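Local coordinates for protein methyl-coenzyme M reductase gamma subunit (PDB 7NKG) that forms the gamma subunit of methyl-coenzyme M reductase, which binds factor 430 and coenzyme M and probably catalyses the methane-releasing step of methanogenesis, at residues D34-A39 with L194-D199; T38-H43 with I183-D188. One frame throughout, in Å; residues are numbered along the deposited sequence.

Contact 1. Residues D34-A39 with L194-D199; sequences DEDLTA and LDRKVD
The helical segment Asp34-Ala39 lies beside the edge strand at Val198, whose CA comes within 6.2 Å of the CA of Asp36, and beside the corner at Asp195 and Arg196, where the chain changes direction. Arg196 reaches back to the helix with its chain bent at CD (chi3 68°), which turns the guanidinium edge to the Asp36 carboxylate. Arg196 NH1 donates to Asp36 OD1 at 2.8 Å in a salt bridge; the oxygen lies in the guanidinium plane and is met nearly along its C-O axis, while the two flat groups stand almost perpendicular (87°). Ala39 CB and Glu35 O lie over one guanidinium face, with Ala39 CB 3.8 Å from Arg196 NE. Two waters link Glu35 OE1 to the same group, one through NH1 and the other, more weakly at the carboxylate, through NH2. The Asp36 carboxylate also rests on Val198, CG to CG2 3.7 Å, and waters join its oxygens to Lys197 O and Asp199 N. A leucine in place of Arg196 would probably leave the Asp36 carboxylate without its opposite charge and break both water links to Glu35. Farther along the helix, Leu194 CD2 packs against Ala39 O at 3.4 Å. Helix 34-41 thus packs on strand 193-201, an outer strand of the three-stranded antiparallel sheet; Pro46 touches Arg196, and Ile40 meets both Leu194 and Val198.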
loop_
_atom_site.group_PDB
_atom_site.type_symbol
_atom_site.label_atom_id
_atom_site.label_comp_id
_atom_site.label_asym_id
_atom_site.label_seq_id
_atom_site.Cartn_x
_atom_site.Cartn_y
_atom_site.Cartn_z
ATOM N N ASP C 34 -30.856 -3.583 -46.688
ATOM C CA ASP C 34 -30.361 -4.448 -45.620
ATOM C C ASP C 34 -28.878 -4.793 -45.828
ATOM O O ASP C 34 -28.110 -4.735 -44.871
ATOM C CB ASP C 34 -31.185 -5.745 -45.548
ATOM C CG ASP C 34 -32.618 -5.557 -45.087
ATOM O OD1 ASP C 34 -32.899 -4.542 -44.409
ATOM O OD2 ASP C 34 -33.459 -6.421 -45.404
ATOM N N GLU C 35 -28.466 -5.099 -47.066
ATOM C CA GLU C 35 -27.068 -5.469 -47.313
ATOM C C GLU C 35 -26.120 -4.284 -47.198
ATOM O O GLU C 35 -25.008 -4.455 -46.692
ATOM C CB GLU C 35 -26.925 -6.168 -48.663
ATOM C CG GLU C 35 -27.471 -7.575 -48.594
ATOM C CD GLU C 35 -27.478 -8.354 -49.883
ATOM O OE1 GLU C 35 -27.291 -7.758 -50.968
ATOM O OE2 GLU C 35 -27.662 -9.587 -49.794
ATOM N N ASP C 36 -26.558 -3.079 -47.618
ATOM C CA ASP C 36 -25.719 -1.894 -47.472
ATOM C C ASP C 36 -25.550 -1.577 -45.977
ATOM O O ASP C 36 -24.441 -1.234 -45.556
ATOM C CB ASP C 36 -26.289 -0.677 -48.239
ATOM C CG ASP C 36 -25.983 -0.664 -49.732
ATOM O OD1 ASP C 36 -25.158 -1.495 -50.182
ATOM O OD2 ASP C 36 -26.565 0.176 -50.450
ATOM N N LEU C 37 -26.606 -1.771 -45.156
ATOM C CA LEU C 37 -26.473 -1.525 -43.712
ATOM C C LEU C 37 -25.464 -2.501 -43.103
ATOM O O LEU C 37 -24.589 -2.104 -42.326
ATOM C CB LEU C 37 -27.815 -1.643 -42.991
ATOM C CG LEU C 37 -27.768 -1.437 -41.450
ATOM C CD1 LEU C 37 -27.266 -0.040 -41.060
ATOM C CD2 LEU C 37 -29.134 -1.656 -40.845
ATOM N N THR C 38 -25.555 -3.787 -43.490
ATOM C CA THR C 38 -24.623 -4.794 -42.969
ATOM C C THR C 38 -23.196 -4.471 -43.387
ATOM O O THR C 38 -22.274 -4.599 -42.578
ATOM C CB THR C 38 -25.031 -6.175 -43.460
ATOM O OG1 THR C 38 -26.370 -6.428 -43.023
ATOM C CG2 THR C 38 -24.136 -7.278 -42.934
ATOM N N ALA C 39 -23.010 -4.030 -44.644
ATOM C CA ALA C 39 -21.678 -3.698 -45.137
ATOM C C ALA C 39 -21.043 -2.559 -44.296
ATOM O O ALA C 39 -19.897 -2.692 -43.861
ATOM C CB ALA C 39 -21.748 -3.287 -46.609
ATOM N N LEU C 194 -14.684 -0.892 -48.235
ATOM C CA LEU C 194 -15.712 -1.805 -48.712
ATOM C C LEU C 194 -15.502 -2.078 -50.194
ATOM O O LEU C 194 -14.905 -1.250 -50.900
ATOM C CB LEU C 194 -17.097 -1.184 -48.549
ATOM C CG LEU C 194 -17.561 -0.848 -47.139
ATOM C CD1 LEU C 194 -18.896 -0.176 -47.186
ATOM C CD2 LEU C 194 -17.664 -2.080 -46.298
ATOM N N ASP C 195 -16.050 -3.204 -50.680
ATOM C CA ASP C 195 -16.022 -3.490 -52.119
ATOM C C ASP C 195 -17.253 -2.863 -52.830
ATOM O O ASP C 195 -17.590 -3.252 -53.953
ATOM C CB ASP C 195 -15.905 -5.001 -52.380
ATOM C CG ASP C 195 -17.041 -5.878 -51.899
ATOM O OD1 ASP C 195 -17.983 -5.347 -51.277
ATOM O OD2 ASP C 195 -16.974 -7.107 -52.123
ATOM N N ARG C 196 -17.883 -1.844 -52.202
ATOM C CA ARG C 196 -19.052 -1.159 -52.727
ATOM C C ARG C 196 -19.059 0.302 -52.252
ATOM O O ARG C 196 -18.364 0.671 -51.296
ATOM C CB ARG C 196 -20.333 -1.864 -52.214
ATOM C CG ARG C 196 -20.576 -1.687 -50.689
ATOM C CD ARG C 196 -21.874 -2.307 -50.245
ATOM N NE ARG C 196 -21.836 -3.769 -50.332
ATOM C CZ ARG C 196 -22.896 -4.559 -50.487
ATOM N NH1 ARG C 196 -24.121 -4.043 -50.561
ATOM N NH2 ARG C 196 -22.745 -5.876 -50.561
ATOM N N LYS C 197 -19.887 1.104 -52.899
ATOM C CA LYS C 197 -20.144 2.477 -52.511
ATOM C C LYS C 197 -21.567 2.469 -51.964
ATOM O O LYS C 197 -22.471 1.939 -52.626
ATOM C CB LYS C 197 -20.053 3.424 -53.721
ATOM C CG LYS C 197 -18.635 3.812 -54.066
ATOM C CD LYS C 197 -18.519 4.677 -55.319
ATOM C CE LYS C 197 -19.524 5.830 -55.500
ATOM N NZ LYS C 197 -19.016 6.958 -56.341
ATOM N N VAL C 198 -21.762 2.973 -50.740
ATOM C CA VAL C 198 -23.095 3.047 -50.160
ATOM C C VAL C 198 -23.529 4.507 -50.242
ATOM O O VAL C 198 -22.814 5.401 -49.775
ATOM C CB VAL C 198 -23.168 2.480 -48.725
ATOM C CG1 VAL C 198 -24.549 2.720 -48.117
ATOM C CG2 VAL C 198 -22.839 0.990 -48.730
ATOM N N ASP C 199 -24.675 4.750 -50.869
ATOM C CA ASP C 199 -25.207 6.092 -51.054
ATOM C C ASP C 199 -26.125 6.462 -49.887
ATOM O O ASP C 199 -27.243 5.944 -49.789
ATOM C CB ASP C 199 -25.964 6.161 -52.390
ATOM C CG ASP C 199 -26.411 7.548 -52.805
ATOM O OD1 ASP C 199 -26.305 8.483 -51.975
ATOM O OD2 ASP C 199 -26.875 7.698 -53.953
HETATM O O HOH W 1 -26.403 -5.335 -51.908
HETATM O O HOH W 2 -24.421 -8.162 -51.016
HETATM O O HOH W 3 -26.210 2.489 -51.994
HETATM O O HOH W 4 -24.227 -0.484 -52.653
#

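Contact 2. Residues T38-H43 with I183-D188; sequences TAILGH and IIMDKD
With chi1 at -174°, Met185 swings CG away from its own backbone nitrogen and stays extended to the methyl, a reach that brings the thioether to Ile40; Ile40 CG2, anti to the carbonyl carbon, meets Met185 SD at 3.7 Å. The two side chains cross at about a right angle, the sulfur lying against CB and CG2 and the Met185 methyl against CB. At Asp188 the CG sits between backbone N and carbonyl carbon (chi1 70°), which sends the carboxylate along the end of the helix. Asp188 CB packs against two carbonyl oxygens of the last turn, 3.5 Å from Ala39 O and 3.4 Å from Ile40 O, and Asp188 OD2 comes 3.6 Å from Gly42 CA. Gly42 leaves the helix with positive phi (68°), and a CB there would probably collide with Asp188 OD2. One water donates to both Gly42 O and Asp188 OD2, while Asp188 OD1 accepts from the backbone N of Val190 and Val192 in the turn that follows. The C-terminal end of helix 34-41 is thereby set against the exit of the central strand 182-187, with strand 193-201 and Ile139 of helix 128-140 also packing on Ile40.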
loop_
_atom_site.group_PDB
_atom_site.type_symbol
_atom_site.label_atom_id
_atom_site.label_comp_id
_atom_site.label_asym_id
_atom_site.label_seq_id
_atom_site.Cartn_x
_atom_site.Cartn_y
_atom_site.Cartn_z
ATOM N N THR C 38 -25.555 -3.787 -43.490
ATOM C CA THR C 38 -24.623 -4.794 -42.969
ATOM C C THR C 38 -23.196 -4.471 -43.387
ATOM O O THR C 38 -22.274 -4.599 -42.578
ATOM C CB THR C 38 -25.031 -6.175 -43.460
ATOM O OG1 THR C 38 -26.370 -6.428 -43.023
ATOM C CG2 THR C 38 -24.136 -7.278 -42.934
ATOM N N ALA C 39 -23.010 -4.030 -44.644
ATOM C CA ALA C 39 -21.678 -3.698 -45.137
ATOM C C ALA C 39 -21.043 -2.559 -44.296
ATOM O O ALA C 39 -19.897 -2.692 -43.861
ATOM C CB ALA C 39 -21.748 -3.287 -46.609
ATOM N N ILE C 40 -21.780 -1.455 -44.061
ATOM C CA ILE C 40 -21.205 -0.313 -43.332
ATOM C C ILE C 40 -20.997 -0.621 -41.836
ATOM O O ILE C 40 -20.066 -0.060 -41.246
ATOM C CB ILE C 40 -21.977 1.020 -43.568
ATOM C CG1 ILE C 40 -23.424 0.939 -43.012
ATOM C CG2 ILE C 40 -21.965 1.332 -45.083
ATOM C CD1 ILE C 40 -24.277 2.178 -43.142
ATOM N N LEU C 41 -21.770 -1.557 -41.242
ATOM C CA LEU C 41 -21.517 -1.920 -39.831
ATOM C C LEU C 41 -20.231 -2.796 -39.663
ATOM O O LEU C 41 -19.582 -2.710 -38.622
ATOM C CB LEU C 41 -22.758 -2.549 -39.185
ATOM C CG LEU C 41 -24.035 -1.685 -39.210
ATOM C CD1 LEU C 41 -25.170 -2.385 -38.503
ATOM C CD2 LEU C 41 -23.816 -0.291 -38.562
ATOM N N GLY C 42 -19.836 -3.549 -40.695
ATOM C CA GLY C 42 -18.596 -4.324 -40.694
ATOM C C GLY C 42 -18.498 -5.513 -39.759
ATOM O O GLY C 42 -17.384 -5.938 -39.441
ATOM N N HIS C 43 -19.631 -6.096 -39.353
ATOM C CA HIS C 43 -19.630 -7.237 -38.424
ATOM C C HIS C 43 -19.607 -8.583 -39.139
ATOM O O HIS C 43 -19.125 -9.568 -38.572
ATOM C CB HIS C 43 -20.860 -7.171 -37.521
ATOM C CG HIS C 43 -20.959 -5.883 -36.765
ATOM N ND1 HIS C 43 -19.856 -5.340 -36.129
ATOM C CD2 HIS C 43 -22.024 -5.074 -36.561
ATOM C CE1 HIS C 43 -20.277 -4.212 -35.582
ATOM N NE2 HIS C 43 -21.577 -4.025 -35.786
ATOM N N ILE C 183 -23.824 11.922 -50.357
ATOM C CA ILE C 183 -22.865 11.402 -49.385
ATOM C C ILE C 183 -22.614 9.950 -49.720
ATOM O O ILE C 183 -23.553 9.146 -49.745
ATOM C CB ILE C 183 -23.330 11.572 -47.924
ATOM C CG1 ILE C 183 -23.408 13.092 -47.571
ATOM C CG2 ILE C 183 -22.384 10.778 -46.964
ATOM C CD1 ILE C 183 -22.038 13.827 -47.306
ATOM N N ILE C 184 -21.340 9.608 -49.916
ATOM C CA ILE C 184 -20.927 8.247 -50.211
ATOM C C ILE C 184 -20.137 7.733 -49.034
ATOM O O ILE C 184 -19.171 8.374 -48.638
ATOM C CB ILE C 184 -20.034 8.216 -51.495
ATOM C CG1 ILE C 184 -20.849 8.599 -52.762
ATOM C CG2 ILE C 184 -19.315 6.855 -51.666
ATOM C CD1 ILE C 184 -22.010 7.710 -53.124
ATOM N N MET C 185 -20.485 6.540 -48.543
ATOM C CA MET C 185 -19.737 5.849 -47.517
ATOM C C MET C 185 -19.167 4.587 -48.200
ATOM O O MET C 185 -19.932 3.746 -48.662
ATOM C CB MET C 185 -20.652 5.450 -46.356
ATOM C CG MET C 185 -19.885 4.861 -45.220
ATOM S SD MET C 185 -20.869 4.628 -43.738
ATOM C CE MET C 185 -19.542 4.150 -42.613
ATOM N N ASP C 186 -17.836 4.494 -48.325
ATOM C CA ASP C 186 -17.185 3.368 -49.007
ATOM C C ASP C 186 -16.164 2.622 -48.115
ATOM O O ASP C 186 -15.288 1.927 -48.623
ATOM C CB ASP C 186 -16.562 3.838 -50.333
ATOM C CG ASP C 186 -15.525 4.930 -50.201
ATOM O OD1 ASP C 186 -15.123 5.236 -49.051
ATOM O OD2 ASP C 186 -15.120 5.490 -51.248
ATOM N N LYS C 187 -16.295 2.778 -46.792
ATOM C CA LYS C 187 -15.521 2.057 -45.789
ATOM C C LYS C 187 -16.511 1.705 -44.675
ATOM O O LYS C 187 -17.523 2.408 -44.509
ATOM C CB LYS C 187 -14.407 2.924 -45.222
ATOM C CG LYS C 187 -13.544 3.622 -46.264
ATOM C CD LYS C 187 -12.292 4.185 -45.635
ATOM C CE LYS C 187 -11.531 4.988 -46.661
ATOM N NZ LYS C 187 -10.339 5.636 -46.084
ATOM N N ASP C 188 -16.258 0.627 -43.927
ATOM C CA ASP C 188 -17.144 0.293 -42.807
ATOM C C ASP C 188 -16.904 1.270 -41.628
ATOM O O ASP C 188 -16.010 2.123 -41.695
ATOM C CB ASP C 188 -17.041 -1.189 -42.399
ATOM C CG ASP C 188 -15.754 -1.608 -41.736
ATOM O OD1 ASP C 188 -15.018 -0.726 -41.260
ATOM O OD2 ASP C 188 -15.480 -2.831 -41.703
HETATM O O HOH W 5 -14.997 -4.478 -39.682
#

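Overall arrangement
Contacts 1 and 2 start from the same helix, 34-41, and sharing Ala39 they reach two neighbouring strands of one antiparallel sheet; their centres are 5 Å apart. The strands are joined by backbone bonds between Val198 and Met185 and between Leu194 and Asp186, so the helix meets strands bonded side by side. Contact 1, which extends back toward the helix start and meets the outer strand, is partly buried, and its chemistry is a salt bridge with several bridging waters, beside apolar contacts of Ala39 and Leu194. Contact 2, at the helix end and the central strand, is buried and relies on apolar packing and carbonyl contacts, with a single bridging water. Ile40 touches both strands.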